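Local atomic coordinates of ribosomal RNA processing protein 6 (Trypanosoma brucei brucei, PDB entry 4NLC), a protein that probably trims RNA from its 3' end as a 3'-5' exoribonuclease of the exosome, here as its catalytic core of exonuclease and HRDC domains. Residues N300-A305 against S314-I319; V13-T18 against Y103-F108. The protein carries 1 engineered substitution. One frame throughout, in Å; residues are numbered along the deposited sequence.

Interaction 1 of 2, residues N300-A305 against S314-I319; sequences NWRDMA and SAVMHI
Arg-302 reaches from helix 289-309 to the backbone of Met-317, fastening the long helix of the HRDC domain to the short helix 313-316 and the turn that follows it. The tight part lies around Trp-301, Val-316 and Met-317, all buried. Val-316 turns its CG1 branch anti to its own backbone N (chi1 168°), and CG1 there touches both Trp-301 CZ3 and Arg-302 CG, at 3.8 Å each. The flexible Met-317 chain bends at its last torsion and meets the indole at about a right angle, its CE 3.6 Å from Trp-301 CZ3. Ala-305 CB, one turn on, sits 3.5 Å above one face of the Trp-301 ring, offset toward the rim; a methyl is small enough to fit there. Leu-354 and Ile-357 of helix 351-359 also touch the large apolar indole.

The other side is looser. Ser-314 is exposed and gives the guanidinium only distant contact, while exposed His-318 turns away to cap the backbone N of Ser-320. Partly exposed Ile-319 brings CD1 to 3.7 Å from Arg-302 NH2. Arginine suits its place, since its methylenes pack against Val-316 and Met-317 CB while the guanidinium, also buried, is met by a carbonyl. A bend at chi3 (69°) swings that group round to Met-317, where the helix has ended: NH1 donates to Met-317 O at 2.7 Å, with the oxygen lying in the guanidinium plane.

Interaction 2 of 2, residues V13-T18 against Y103-F108; sequences VDNSPT and YSYQGF
The amides of Asn-15 and Gln-106 meet with their planes turned 73° apart, and a single N-H joins them. Gln-106 NE2 donates to Asn-15 OD1 over 3.1 Å, the bond fairly straight at 163° and lying in the carbonyl plane of the asparagine. Glutamine has the length for this: beyond CG its chain runs extended, carrying NE2 across to the other loop. There NE2 also comes within 3.0 Å of Asp-14 O, and the CG1 methyl of Val-13 presses against it at 3.3 Å. The other end of the amide, OE1, accepts from Tyr-265.

Neither segment forms regular structure apart from Phe-108, where strand 108-115 begins. Residues 103-108 connect strands 92-100 and 108-115, neighbours in the mixed sheet of the exonuclease domain, whose family belongs to the RNase H clan; residues 13-18 belong to the N-terminal arm, ahead of strand 23-25. An Asx turn shapes the arm, with Asp-14 OD1 accepting from both the N and the OG of Ser-16. In the facing loop, Ser-104 OG receives Gly-107 N in an ST motif.

The Asn-15 amide runs alongside Tyr-105, heading the opposite way, amide and ring planes 54° apart, with Asn-15 ND2 3.7 Å from Tyr-105 CB. The short asparagine side chain keeps both amide atoms close to its backbone, where they serve different partners. ND2 hydrogen-bonds Asp-310 OD1, which also accepts from the backbone N of Tyr-105. OD1 accepts a second hydrogen bond from a water 2.7 Å away, and that water in turn accepts from Gln-106 N.

In the fold
The two contacts lie on the same side of the chain's centre, their centres about 13 Å apart: interaction 2 at the junction between the exonuclease and HRDC domains, interaction 1 just inside the HRDC domain beside it. They come in series: interaction 2 joins the N-terminal arm to a loop of the exonuclease sheet and closes well before interaction 1 opens within the HRDC helices. Where they touch, Tyr-105 OH probably hydrogen-bonds Asp-303 OD1, from a position of helix 289-309 next to Arg-302, while Ala-315 packs against Tyr-103. Arg-307, on the same helix, is salt-bridged to Asp-303 and hydrogen-bonded to Asn-15 O. The two domains and the arm are thus held together around one end of that helix.

Interaction 1 of 2, residues N300-A305 against S314-I319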
loop_
_atom_site.group_PDB
_atom_site.type_symbol
_atom_site.label_atom_id
_atom_site.label_comp_id
_atom_site.label_asym_id
_atom_site.label_seq_id
_atom_site.Cartn_x
_atom_site.Cartn_y
_atom_site.Cartn_z
ATOM N N ASN A 300 -15.258 -18.993 -3.393
ATOM C CA ASN A 300 -15.624 -18.116 -4.512
ATOM C C ASN A 300 -16.738 -17.180 -4.139
ATOM O O ASN A 300 -16.697 -16.022 -4.541
ATOM C CB ASN A 300 -15.914 -18.903 -5.786
ATOM C CG ASN A 300 -14.646 -19.454 -6.363
ATOM O OD1 ASN A 300 -13.545 -19.142 -5.898
ATOM N ND2 ASN A 300 -14.759 -20.273 -7.383
ATOM N N TRP A 301 -17.690 -17.657 -3.304
ATOM C CA TRP A 301 -18.752 -16.815 -2.772
ATOM C C TRP A 301 -18.126 -15.730 -1.847
ATOM O O TRP A 301 -18.530 -14.561 -1.901
ATOM C CB TRP A 301 -19.781 -17.642 -1.982
ATOM C CG TRP A 301 -20.821 -16.760 -1.372
ATOM C CD1 TRP A 301 -21.934 -16.274 -1.989
ATOM C CD2 TRP A 301 -20.731 -16.076 -0.109
ATOM N NE1 TRP A 301 -22.558 -15.354 -1.181
ATOM C CE2 TRP A 301 -21.848 -15.221 -0.018
ATOM C CE3 TRP A 301 -19.825 -16.123 0.966
ATOM C CZ2 TRP A 301 -22.105 -14.441 1.117
ATOM C CZ3 TRP A 301 -20.068 -15.337 2.085
ATOM C CH2 TRP A 301 -21.203 -14.516 2.158
ATOM N N ARG A 302 -17.172 -16.134 -0.989
ATOM C CA ARG A 302 -16.518 -15.247 -0.024
ATOM C C ARG A 302 -15.825 -14.099 -0.723
ATOM O O ARG A 302 -15.888 -12.972 -0.234
ATOM C CB ARG A 302 -15.576 -16.024 0.929
ATOM C CG ARG A 302 -15.056 -15.189 2.091
ATOM C CD ARG A 302 -14.016 -15.925 2.911
ATOM N NE ARG A 302 -12.787 -16.090 2.156
ATOM C CZ ARG A 302 -11.571 -15.948 2.656
ATOM N NH1 ARG A 302 -11.403 -15.664 3.938
ATOM N NH2 ARG A 302 -10.514 -16.084 1.880
ATOM N N ASP A 303 -15.221 -14.364 -1.890
ATOM C CA ASP A 303 -14.571 -13.317 -2.668
ATOM C C ASP A 303 -15.609 -12.366 -3.288
ATOM O O ASP A 303 -15.424 -11.164 -3.210
ATOM C CB ASP A 303 -13.613 -13.894 -3.710
ATOM C CG ASP A 303 -12.782 -12.800 -4.359
ATOM O OD1 ASP A 303 -11.763 -12.391 -3.760
ATOM O OD2 ASP A 303 -13.170 -12.334 -5.441
ATOM N N MET A 304 -16.696 -12.894 -3.862
ATOM C CA MET A 304 -17.795 -12.092 -4.423
ATOM C C MET A 304 -18.421 -11.175 -3.344
ATOM O O MET A 304 -18.501 -9.967 -3.541
ATOM C CB MET A 304 -18.870 -12.990 -5.080
ATOM C CG MET A 304 -18.413 -13.600 -6.396
ATOM S SD MET A 304 -19.541 -14.804 -7.192
ATOM C CE MET A 304 -19.654 -14.082 -8.853
ATOM N N ALA A 305 -18.762 -11.741 -2.178
ATOM C CA ALA A 305 -19.341 -11.004 -1.062
ATOM C C ALA A 305 -18.376 -9.935 -0.513
ATOM O O ALA A 305 -18.825 -8.896 -0.027
ATOM C CB ALA A 305 -19.747 -11.968 0.035
ATOM N N SER A 314 -11.083 -11.850 4.394
ATOM C CA SER A 314 -10.937 -12.182 5.823
ATOM C C SER A 314 -11.974 -11.474 6.707
ATOM O O SER A 314 -12.391 -12.035 7.712
ATOM C CB SER A 314 -9.524 -11.882 6.313
ATOM O OG SER A 314 -8.600 -12.755 5.687
ATOM N N ALA A 315 -12.413 -10.265 6.324
ATOM C CA ALA A 315 -13.431 -9.554 7.093
ATOM C C ALA A 315 -14.836 -10.164 6.832
ATOM O O ALA A 315 -15.745 -9.995 7.649
ATOM C CB ALA A 315 -13.399 -8.058 6.776
ATOM N N VAL A 316 -15.018 -10.859 5.704
ATOM C CA VAL A 316 -16.290 -11.526 5.424
ATOM C C VAL A 316 -16.378 -12.793 6.305
ATOM O O VAL A 316 -17.361 -12.991 7.038
ATOM C CB VAL A 316 -16.461 -11.864 3.910
ATOM C CG1 VAL A 316 -17.639 -12.817 3.667
ATOM C CG2 VAL A 316 -16.623 -10.594 3.082
ATOM N N MET A 317 -15.326 -13.626 6.242
ATOM C CA MET A 317 -15.270 -14.928 6.892
ATOM C C MET A 317 -13.800 -15.330 7.040
ATOM O O MET A 317 -13.047 -15.241 6.072
ATOM C CB MET A 317 -15.960 -15.897 5.898
ATOM C CG MET A 317 -16.428 -17.199 6.432
ATOM S SD MET A 317 -16.812 -18.334 5.051
ATOM C CE MET A 317 -18.162 -17.487 4.278
ATOM N N HIS A 318 -13.397 -15.827 8.211
ATOM C CA HIS A 318 -12.027 -16.319 8.398
ATOM C C HIS A 318 -11.793 -17.547 7.490
ATOM O O HIS A 318 -12.726 -18.278 7.192
ATOM C CB HIS A 318 -11.761 -16.664 9.871
ATOM C CG HIS A 318 -10.319 -16.928 10.176
ATOM N ND1 HIS A 318 -9.742 -18.170 9.942
ATOM C CD2 HIS A 318 -9.373 -16.096 10.672
ATOM C CE1 HIS A 318 -8.480 -18.061 10.320
ATOM N NE2 HIS A 318 -8.208 -16.831 10.771
ATOM N N ILE A 319 -10.569 -17.734 7.016
ATOM C CA ILE A 319 -10.191 -18.840 6.130
ATOM C C ILE A 319 -10.574 -20.236 6.717
ATOM O O ILE A 319 -11.007 -21.108 5.961
ATOM C CB ILE A 319 -8.679 -18.722 5.734
ATOM C CG1 ILE A 319 -8.309 -19.605 4.526
ATOM C CG2 ILE A 319 -7.742 -18.971 6.914
ATOM C CD1 ILE A 319 -8.748 -19.082 3.191
#

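Interaction 2 of 2, residues V13-T18 against Y103-F108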
loop_
_atom_site.group_PDB
_atom_site.type_symbol
_atom_site.label_atom_id
_atom_site.label_comp_id
_atom_site.label_asym_id
_atom_site.label_seq_id
_atom_site.Cartn_x
_atom_site.Cartn_y
_atom_site.Cartn_z
ATOM N N VAL A 13 -15.385 2.930 -4.696
ATOM C CA VAL A 13 -14.382 2.038 -5.284
ATOM C C VAL A 13 -15.032 0.928 -6.145
ATOM O O VAL A 13 -16.019 0.314 -5.731
ATOM C CB VAL A 13 -13.356 1.480 -4.245
ATOM C CG1 VAL A 13 -12.216 0.731 -4.939
ATOM C CG2 VAL A 13 -12.770 2.605 -3.384
ATOM N N ASP A 14 -14.469 0.687 -7.351
ATOM C CA ASP A 14 -14.962 -0.361 -8.251
ATOM C C ASP A 14 -14.191 -1.641 -7.939
ATOM O O ASP A 14 -13.023 -1.742 -8.297
ATOM C CB ASP A 14 -14.758 0.061 -9.721
ATOM C CG ASP A 14 -15.372 -0.846 -10.782
ATOM O OD1 ASP A 14 -15.361 -2.087 -10.596
ATOM O OD2 ASP A 14 -15.783 -0.325 -11.828
ATOM N N ASN A 15 -14.845 -2.619 -7.277
ATOM C CA ASN A 15 -14.219 -3.893 -6.899
ATOM C C ASN A 15 -14.451 -5.049 -7.874
ATOM O O ASN A 15 -14.102 -6.182 -7.545
ATOM C CB ASN A 15 -14.658 -4.319 -5.496
ATOM C CG ASN A 15 -14.140 -3.451 -4.397
ATOM O OD1 ASN A 15 -13.047 -2.875 -4.467
ATOM N ND2 ASN A 15 -14.949 -3.305 -3.376
ATOM N N SER A 16 -15.038 -4.784 -9.047
ATOM C CA SER A 16 -15.355 -5.855 -10.008
ATOM C C SER A 16 -14.116 -6.516 -10.617
ATOM O O SER A 16 -13.048 -5.888 -10.648
ATOM C CB SER A 16 -16.294 -5.343 -11.097
ATOM O OG SER A 16 -15.616 -4.557 -12.058
ATOM N N PRO A 17 -14.215 -7.782 -11.099
ATOM C CA PRO A 17 -13.031 -8.424 -11.702
ATOM C C PRO A 17 -12.796 -7.922 -13.130
ATOM O O PRO A 17 -13.046 -8.642 -14.103
ATOM C CB PRO A 17 -13.364 -9.926 -11.645
ATOM C CG PRO A 17 -14.737 -10.032 -11.029
ATOM C CD PRO A 17 -15.373 -8.696 -11.124
ATOM N N THR A 18 -12.385 -6.649 -13.238
ATOM C CA THR A 18 -12.067 -5.925 -14.476
ATOM C C THR A 18 -10.683 -5.309 -14.316
ATOM O O THR A 18 -10.396 -4.788 -13.241
ATOM C CB THR A 18 -13.142 -4.866 -14.858
ATOM O OG1 THR A 18 -12.710 -4.183 -16.041
ATOM C CG2 THR A 18 -13.349 -3.816 -13.789
ATOM N N TYR A 103 -10.723 -3.880 6.378
ATOM C CA TYR A 103 -12.090 -3.437 6.060
ATOM C C TYR A 103 -12.162 -2.704 4.736
ATOM O O TYR A 103 -12.724 -1.608 4.630
ATOM C CB TYR A 103 -12.676 -2.605 7.212
ATOM C CG TYR A 103 -12.788 -3.382 8.505
ATOM C CD1 TYR A 103 -13.818 -4.297 8.702
ATOM C CD2 TYR A 103 -11.895 -3.164 9.554
ATOM C CE1 TYR A 103 -13.943 -4.996 9.899
ATOM C CE2 TYR A 103 -12.027 -3.839 10.767
ATOM C CZ TYR A 103 -13.044 -4.769 10.928
ATOM O OH TYR A 103 -13.184 -5.460 12.107
ATOM N N SER A 104 -11.573 -3.331 3.713
ATOM C CA SER A 104 -11.503 -2.854 2.345
ATOM C C SER A 104 -11.048 -4.010 1.462
ATOM O O SER A 104 -10.104 -4.744 1.822
ATOM C CB SER A 104 -10.533 -1.684 2.222
ATOM O OG SER A 104 -10.423 -1.284 0.869
ATOM N N TYR A 105 -11.718 -4.167 0.296
ATOM C CA TYR A 105 -11.358 -5.231 -0.646
ATOM C C TYR A 105 -9.968 -5.033 -1.237
ATOM O O TYR A 105 -9.119 -5.902 -1.087
ATOM C CB TYR A 105 -12.403 -5.399 -1.749
ATOM C CG TYR A 105 -12.105 -6.620 -2.577
ATOM C CD1 TYR A 105 -12.359 -7.900 -2.085
ATOM C CD2 TYR A 105 -11.493 -6.507 -3.823
ATOM C CE1 TYR A 105 -12.014 -9.037 -2.815
ATOM C CE2 TYR A 105 -11.154 -7.639 -4.566
ATOM C CZ TYR A 105 -11.422 -8.899 -4.061
ATOM O OH TYR A 105 -11.104 -10.005 -4.809
ATOM N N GLN A 106 -9.734 -3.897 -1.894
ATOM C CA GLN A 106 -8.438 -3.601 -2.496
ATOM C C GLN A 106 -7.510 -2.960 -1.491
ATOM O O GLN A 106 -6.296 -2.977 -1.679
ATOM C CB GLN A 106 -8.593 -2.670 -3.715
ATOM C CG GLN A 106 -9.379 -3.279 -4.889
ATOM C CD GLN A 106 -9.532 -2.291 -6.020
ATOM O OE1 GLN A 106 -8.557 -1.770 -6.572
ATOM N NE2 GLN A 106 -10.763 -1.944 -6.327
ATOM N N GLY A 107 -8.082 -2.380 -0.441
ATOM C CA GLY A 107 -7.299 -1.656 0.548
ATOM C C GLY A 107 -7.197 -0.202 0.136
ATOM O O GLY A 107 -7.600 0.169 -0.975
ATOM N N PHE A 108 -6.707 0.647 1.042
ATOM C CA PHE A 108 -6.552 2.063 0.731
ATOM C C PHE A 108 -5.475 2.724 1.564
ATOM O O PHE A 108 -5.295 2.391 2.732
ATOM C CB PHE A 108 -7.901 2.846 0.806
ATOM C CG PHE A 108 -8.660 2.753 2.113
ATOM C CD1 PHE A 108 -8.316 3.553 3.194
ATOM C CD2 PHE A 108 -9.749 1.891 2.246
ATOM C CE1 PHE A 108 -9.024 3.469 4.402
ATOM C CE2 PHE A 108 -10.439 1.787 3.456
ATOM C CZ PHE A 108 -10.086 2.591 4.522
HETATM O O HOH W 1 -11.665 -1.566 -2.573
#